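Local coordinates for protein peroxin 22 (Pichia angusta, PDB 5NKZ) that probably takes part in peroxisome biogenesis and forms, through its soluble domain, a complex with the ubiquitin-conjugating enzyme Pex4p, at residues Q30-F44 with N54-F68. Residues are numbered along the deposited sequence; the frame is centred on the assembly and turned at random.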
loop_
_atom_site.group_PDB
_atom_site.type_symbol
_atom_site.label_atom_id
_atom_site.label_comp_id
_atom_site.label_asym_id
_atom_site.label_seq_id
_atom_site.Cartn_x
_atom_site.Cartn_y
_atom_site.Cartn_z
ATOM N N GLN C 30 -14.644 5.437 -12.900
ATOM C CA GLN C 30 -14.191 6.024 -14.169
ATOM C C GLN C 30 -12.727 6.465 -13.970
ATOM O O GLN C 30 -12.456 7.671 -13.897
ATOM C CB GLN C 30 -15.140 7.233 -14.508
ATOM C CG GLN C 30 -14.908 8.038 -15.806
ATOM C CD GLN C 30 -15.147 9.560 -15.646
ATOM O OE1 GLN C 30 -14.872 10.371 -16.548
ATOM N NE2 GLN C 30 -15.663 9.944 -14.495
ATOM N N SER C 31 -11.774 5.526 -13.864
ATOM C CA SER C 31 -10.429 5.817 -13.217
ATOM C C SER C 31 -9.473 6.694 -14.013
ATOM O O SER C 31 -9.089 6.297 -15.075
ATOM C CB SER C 31 -9.696 4.497 -12.922
ATOM O OG SER C 31 -10.284 3.832 -11.820
ATOM N N VAL C 32 -9.082 7.856 -13.510
ATOM C CA VAL C 32 -8.246 8.766 -14.281
ATOM C C VAL C 32 -7.081 9.264 -13.429
ATOM O O VAL C 32 -7.266 9.674 -12.261
ATOM C CB VAL C 32 -9.069 9.989 -14.823
ATOM C CG1 VAL C 32 -8.210 10.950 -15.678
ATOM C CG2 VAL C 32 -10.338 9.523 -15.520
ATOM N N SER C 33 -5.884 9.207 -14.016
ATOM C CA SER C 33 -4.704 9.825 -13.423
ATOM C C SER C 33 -4.448 11.138 -14.142
ATOM O O SER C 33 -4.303 11.161 -15.363
ATOM C CB SER C 33 -3.456 8.900 -13.500
ATOM O OG SER C 33 -3.521 7.809 -12.578
ATOM N N LEU C 34 -4.362 12.231 -13.404
ATOM C CA LEU C 34 -4.184 13.523 -14.030
ATOM C C LEU C 34 -2.881 14.132 -13.619
ATOM O O LEU C 34 -2.716 14.449 -12.444
ATOM C CB LEU C 34 -5.355 14.439 -13.608
ATOM C CG LEU C 34 -5.376 15.887 -14.122
ATOM C CD1 LEU C 34 -5.236 15.910 -15.642
ATOM C CD2 LEU C 34 -6.651 16.566 -13.642
ATOM N N VAL C 35 -1.954 14.317 -14.543
ATOM C CA VAL C 35 -0.692 14.936 -14.143
ATOM C C VAL C 35 -0.672 16.360 -14.606
ATOM O O VAL C 35 -0.817 16.651 -15.814
ATOM C CB VAL C 35 0.632 14.130 -14.494
ATOM C CG1 VAL C 35 0.340 12.643 -14.685
ATOM C CG2 VAL C 35 1.410 14.675 -15.700
ATOM N N LEU C 36 -0.474 17.226 -13.611
ATOM C CA LEU C 36 -0.488 18.675 -13.774
ATOM C C LEU C 36 0.907 19.261 -13.573
ATOM O O LEU C 36 1.440 19.226 -12.476
ATOM C CB LEU C 36 -1.470 19.321 -12.777
ATOM C CG LEU C 36 -2.924 18.814 -12.809
ATOM C CD1 LEU C 36 -3.752 19.378 -11.657
ATOM C CD2 LEU C 36 -3.550 19.096 -14.163
ATOM N N THR C 37 1.494 19.764 -14.651
ATOM C CA THR C 37 2.534 20.789 -14.575
ATOM C C THR C 37 1.894 22.158 -14.311
ATOM O O THR C 37 0.711 22.330 -14.494
ATOM C CB THR C 37 3.304 20.880 -15.912
ATOM O OG1 THR C 37 2.385 21.150 -16.989
ATOM C CG2 THR C 37 4.022 19.591 -16.201
ATOM N N GLN C 38 2.715 23.119 -13.881
ATOM C CA GLN C 38 2.415 24.556 -13.942
ATOM C C GLN C 38 1.465 24.968 -15.080
ATOM O O GLN C 38 0.431 25.567 -14.828
ATOM C CB GLN C 38 3.740 25.319 -14.079
ATOM C CG GLN C 38 4.393 25.588 -12.751
ATOM C CD GLN C 38 4.194 27.008 -12.245
ATOM O OE1 GLN C 38 3.173 27.659 -12.526
ATOM N NE2 GLN C 38 5.175 27.499 -11.481
ATOM N N LYS C 39 1.775 24.572 -16.306
ATOM C CA LYS C 39 1.032 24.988 -17.479
ATOM C C LYS C 39 -0.275 24.249 -17.515
ATOM O O LYS C 39 -1.318 24.853 -17.602
ATOM C CB LYS C 39 1.817 24.723 -18.763
ATOM C CG LYS C 39 3.066 25.606 -18.903
ATOM C CD LYS C 39 4.290 25.071 -18.139
ATOM C CE LYS C 39 5.639 25.316 -18.822
ATOM N NZ LYS C 39 6.469 24.075 -18.722
ATOM N N ASP C 40 -0.242 22.937 -17.388
ATOM C CA ASP C 40 -1.487 22.146 -17.407
ATOM C C ASP C 40 -2.555 22.630 -16.419
ATOM O O ASP C 40 -3.737 22.465 -16.642
ATOM C CB ASP C 40 -1.154 20.687 -17.136
ATOM C CG ASP C 40 -0.382 20.047 -18.281
ATOM O OD1 ASP C 40 -0.816 20.193 -19.454
ATOM O OD2 ASP C 40 0.660 19.396 -18.006
ATOM N N LEU C 41 -2.093 23.247 -15.343
ATOM C CA LEU C 41 -2.900 23.741 -14.212
ATOM C C LEU C 41 -4.137 24.597 -14.530
ATOM O O LEU C 41 -5.069 24.641 -13.730
ATOM C CB LEU C 41 -1.961 24.535 -13.283
ATOM C CG LEU C 41 -2.185 24.579 -11.784
ATOM C CD1 LEU C 41 -0.849 24.529 -11.054
ATOM C CD2 LEU C 41 -2.928 25.845 -11.417
ATOM N N ASP C 42 -4.143 25.308 -15.654
ATOM C CA ASP C 42 -5.344 26.091 -15.994
ATOM C C ASP C 42 -6.473 25.199 -16.505
ATOM O O ASP C 42 -7.635 25.569 -16.315
ATOM C CB ASP C 42 -5.108 27.399 -16.804
ATOM C CG ASP C 42 -4.242 27.210 -18.022
ATOM O OD1 ASP C 42 -4.417 26.185 -18.724
ATOM O OD2 ASP C 42 -3.392 28.099 -18.270
ATOM N N PHE C 43 -6.174 24.013 -17.050
ATOM C CA PHE C 43 -7.217 23.013 -17.329
ATOM C C PHE C 43 -7.772 22.300 -16.089
ATOM O O PHE C 43 -8.518 21.354 -16.223
ATOM C CB PHE C 43 -6.706 21.923 -18.261
ATOM C CG PHE C 43 -6.369 22.395 -19.636
ATOM C CD1 PHE C 43 -7.369 22.561 -20.561
ATOM C CD2 PHE C 43 -5.027 22.612 -20.034
ATOM C CE1 PHE C 43 -7.061 22.957 -21.855
ATOM C CE2 PHE C 43 -4.723 23.021 -21.323
ATOM C CZ PHE C 43 -5.743 23.191 -22.236
ATOM N N PHE C 44 -7.396 22.703 -14.884
ATOM C CA PHE C 44 -7.948 22.094 -13.676
ATOM C C PHE C 44 -9.136 22.889 -13.122
ATOM O O PHE C 44 -9.258 24.108 -13.321
ATOM C CB PHE C 44 -6.868 21.921 -12.578
ATOM C CG PHE C 44 -7.375 21.214 -11.381
ATOM C CD1 PHE C 44 -7.651 19.861 -11.427
ATOM C CD2 PHE C 44 -7.680 21.914 -10.254
ATOM C CE1 PHE C 44 -8.174 19.200 -10.331
ATOM C CE2 PHE C 44 -8.183 21.282 -9.130
ATOM C CZ PHE C 44 -8.427 19.910 -9.176
ATOM N N ASN C 54 -12.585 8.430 -8.185
ATOM C CA ASN C 54 -11.447 7.796 -8.859
ATOM C C ASN C 54 -10.607 8.716 -9.750
ATOM O O ASN C 54 -10.003 8.258 -10.747
ATOM C CB ASN C 54 -11.904 6.580 -9.670
ATOM C CG ASN C 54 -12.617 5.562 -8.823
ATOM O OD1 ASN C 54 -13.450 5.898 -7.973
ATOM N ND2 ASN C 54 -12.286 4.291 -9.045
ATOM N N LEU C 55 -10.551 10.000 -9.418
ATOM C CA LEU C 55 -9.644 10.880 -10.103
ATOM C C LEU C 55 -8.516 10.991 -9.129
ATOM O O LEU C 55 -8.739 10.923 -7.899
ATOM C CB LEU C 55 -10.290 12.214 -10.379
ATOM C CG LEU C 55 -9.388 13.401 -10.768
ATOM C CD1 LEU C 55 -8.608 13.219 -12.058
ATOM C CD2 LEU C 55 -10.315 14.624 -10.875
ATOM N N THR C 56 -7.305 11.085 -9.662
ATOM C CA THR C 56 -6.127 11.114 -8.841
ATOM C C THR C 56 -5.171 12.043 -9.560
ATOM O O THR C 56 -4.888 11.866 -10.743
ATOM C CB THR C 56 -5.557 9.675 -8.655
ATOM O OG1 THR C 56 -6.545 8.796 -8.063
ATOM C CG2 THR C 56 -4.323 9.710 -7.753
ATOM N N VAL C 57 -4.703 13.051 -8.854
ATOM C CA VAL C 57 -3.876 14.099 -9.421
ATOM C C VAL C 57 -2.404 13.963 -8.984
ATOM O O VAL C 57 -2.086 13.830 -7.789
ATOM C CB VAL C 57 -4.402 15.487 -8.976
ATOM C CG1 VAL C 57 -3.379 16.591 -9.208
ATOM C CG2 VAL C 57 -5.709 15.827 -9.696
ATOM N N ILE C 58 -1.513 14.109 -9.954
ATOM C CA ILE C 58 -0.092 14.003 -9.741
ATOM C C ILE C 58 0.580 15.340 -10.090
ATOM O O ILE C 58 0.634 15.740 -11.258
ATOM C CB ILE C 58 0.450 12.807 -10.588
ATOM C CG1 ILE C 58 -0.378 11.547 -10.263
ATOM C CG2 ILE C 58 1.948 12.552 -10.345
ATOM C CD1 ILE C 58 -0.319 10.493 -11.333
ATOM N N LEU C 59 1.111 16.030 -9.091
ATOM C CA LEU C 59 1.770 17.325 -9.350
ATOM C C LEU C 59 3.237 17.160 -9.734
ATOM O O LEU C 59 3.999 16.436 -9.076
ATOM C CB LEU C 59 1.652 18.267 -8.147
ATOM C CG LEU C 59 0.221 18.366 -7.601
ATOM C CD1 LEU C 59 0.268 18.924 -6.189
ATOM C CD2 LEU C 59 -0.688 19.182 -8.513
ATOM N N HIS C 60 3.612 17.837 -10.810
ATOM C CA HIS C 60 5.006 18.079 -11.166
ATOM C C HIS C 60 5.732 18.640 -9.937
ATOM O O HIS C 60 5.089 19.216 -9.051
ATOM C CB HIS C 60 5.034 19.110 -12.300
ATOM C CG HIS C 60 6.245 19.059 -13.171
ATOM N ND1 HIS C 60 7.132 20.108 -13.264
ATOM C CD2 HIS C 60 6.683 18.117 -14.042
ATOM C CE1 HIS C 60 8.086 19.803 -14.123
ATOM N NE2 HIS C 60 7.842 18.596 -14.607
ATOM N N PRO C 61 7.065 18.459 -9.866
ATOM C CA PRO C 61 7.850 19.139 -8.830
ATOM C C PRO C 61 7.616 20.651 -8.820
ATOM O O PRO C 61 7.602 21.247 -7.751
ATOM C CB PRO C 61 9.304 18.840 -9.224
ATOM C CG PRO C 61 9.244 17.608 -10.037
ATOM C CD PRO C 61 7.906 17.563 -10.685
ATOM N N SER C 62 7.428 21.244 -9.999
ATOM C CA SER C 62 7.177 22.698 -10.142
ATOM C C SER C 62 5.978 23.185 -9.340
ATOM O O SER C 62 5.978 24.321 -8.897
ATOM C CB SER C 62 6.931 23.087 -11.603
ATOM O OG SER C 62 5.591 22.774 -11.968
ATOM N N VAL C 63 4.969 22.328 -9.183
ATOM C CA VAL C 63 3.751 22.659 -8.443
ATOM C C VAL C 63 3.802 22.143 -7.006
ATOM O O VAL C 63 3.791 20.928 -6.791
ATOM C CB VAL C 63 2.511 22.044 -9.131
ATOM C CG1 VAL C 63 1.231 22.426 -8.400
ATOM C CG2 VAL C 63 2.478 22.450 -10.604
ATOM N N ASP C 64 3.830 23.066 -6.041
ATOM C CA ASP C 64 3.752 22.719 -4.622
ATOM C C ASP C 64 2.360 22.222 -4.235
ATOM O O ASP C 64 1.353 22.821 -4.598
ATOM C CB ASP C 64 4.108 23.917 -3.741
ATOM C CG ASP C 64 3.996 23.596 -2.243
ATOM O OD1 ASP C 64 4.935 22.976 -1.688
ATOM O OD2 ASP C 64 2.954 23.947 -1.624
ATOM N N LYS C 65 2.309 21.142 -3.478
ATOM C CA LYS C 65 1.046 20.521 -3.127
ATOM C C LYS C 65 0.227 21.439 -2.261
ATOM O O LYS C 65 -0.920 21.703 -2.586
ATOM C CB LYS C 65 1.245 19.152 -2.446
ATOM C CG LYS C 65 -0.019 18.298 -2.233
ATOM C CD LYS C 65 0.062 17.452 -0.986
ATOM C CE LYS C 65 -1.190 16.634 -0.703
ATOM N NZ LYS C 65 -1.119 15.409 -1.508
ATOM N N SER C 66 0.791 21.947 -1.178
ATOM C CA SER C 66 -0.045 22.647 -0.206
ATOM C C SER C 66 -0.585 24.012 -0.740
ATOM O O SER C 66 -1.672 24.458 -0.340
ATOM C CB SER C 66 0.677 22.774 1.142
ATOM O OG SER C 66 1.584 23.857 1.118
ATOM N N GLU C 67 0.155 24.649 -1.655
ATOM C CA GLU C 67 -0.307 25.898 -2.282
ATOM C C GLU C 67 -1.398 25.568 -3.267
ATOM O O GLU C 67 -2.410 26.238 -3.258
ATOM C CB GLU C 67 0.851 26.762 -2.791
ATOM C CG GLU C 67 0.944 27.028 -4.282
ATOM C CD GLU C 67 2.401 27.279 -4.732
ATOM O OE1 GLU C 67 3.230 27.771 -3.910
ATOM O OE2 GLU C 67 2.744 26.972 -5.921
ATOM N N PHE C 68 -1.239 24.503 -4.045
ATOM C CA PHE C 68 -2.288 23.999 -4.949
ATOM C C PHE C 68 -3.612 23.723 -4.234
ATOM O O PHE C 68 -4.703 24.009 -4.766
ATOM C CB PHE C 68 -1.808 22.733 -5.662
ATOM C CG PHE C 68 -2.871 22.013 -6.468
ATOM C CD1 PHE C 68 -3.670 21.043 -5.867
ATOM C CD2 PHE C 68 -3.043 22.252 -7.833
ATOM C CE1 PHE C 68 -4.645 20.350 -6.596
ATOM C CE2 PHE C 68 -4.003 21.541 -8.569
ATOM C CZ PHE C 68 -4.825 20.605 -7.954
#
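L36 CD1 reaches between V57 CG1, 3.7 Å away, and F68 CE2, 3.8 Å away, so one methyl joins strand 55-59 to the start of helix 65-71. F44 closes this centre: with CG anti to the backbone N (chi1 -176°), its ring takes F68 CZ over one face, 3.6 Å from F44 CE2, the planes inclined at 47°. F72 meets both rings. L34 packs on the same sheet face against L55 and V57, both touched by L49 of helix 46-51; on the other face V35 CG1 meets I58 CD1 at 4.0 Å, where both residues touch L94 of helix 87-97. Between the faces, six backbone hydrogen bonds alternate from V32 N to N54 O as far as H60 N to L36 O (3.1 Å). Beyond the strand ends T37 CG2 lies over one face of the H60 ring, with P61 on the opposite face, while H60 NE2 bonds E87. T37 OG1 donates to D40 OD2 (2.7 Å) and accepts from D40 N, an ST motif. A valine in its place would probably leave D40 OD2 without that donor, D40 N without its acceptor and the turn less firmly held. At the other end N54 ND2 bonds S31 OG only weakly (3.5 Å). Strands 32-36 and 55-59, parallel and linked through helix 46-51, make a beta-alpha-beta crossover within a parallel sheet with helices on both faces, a Rossmann-like three-layer arrangement.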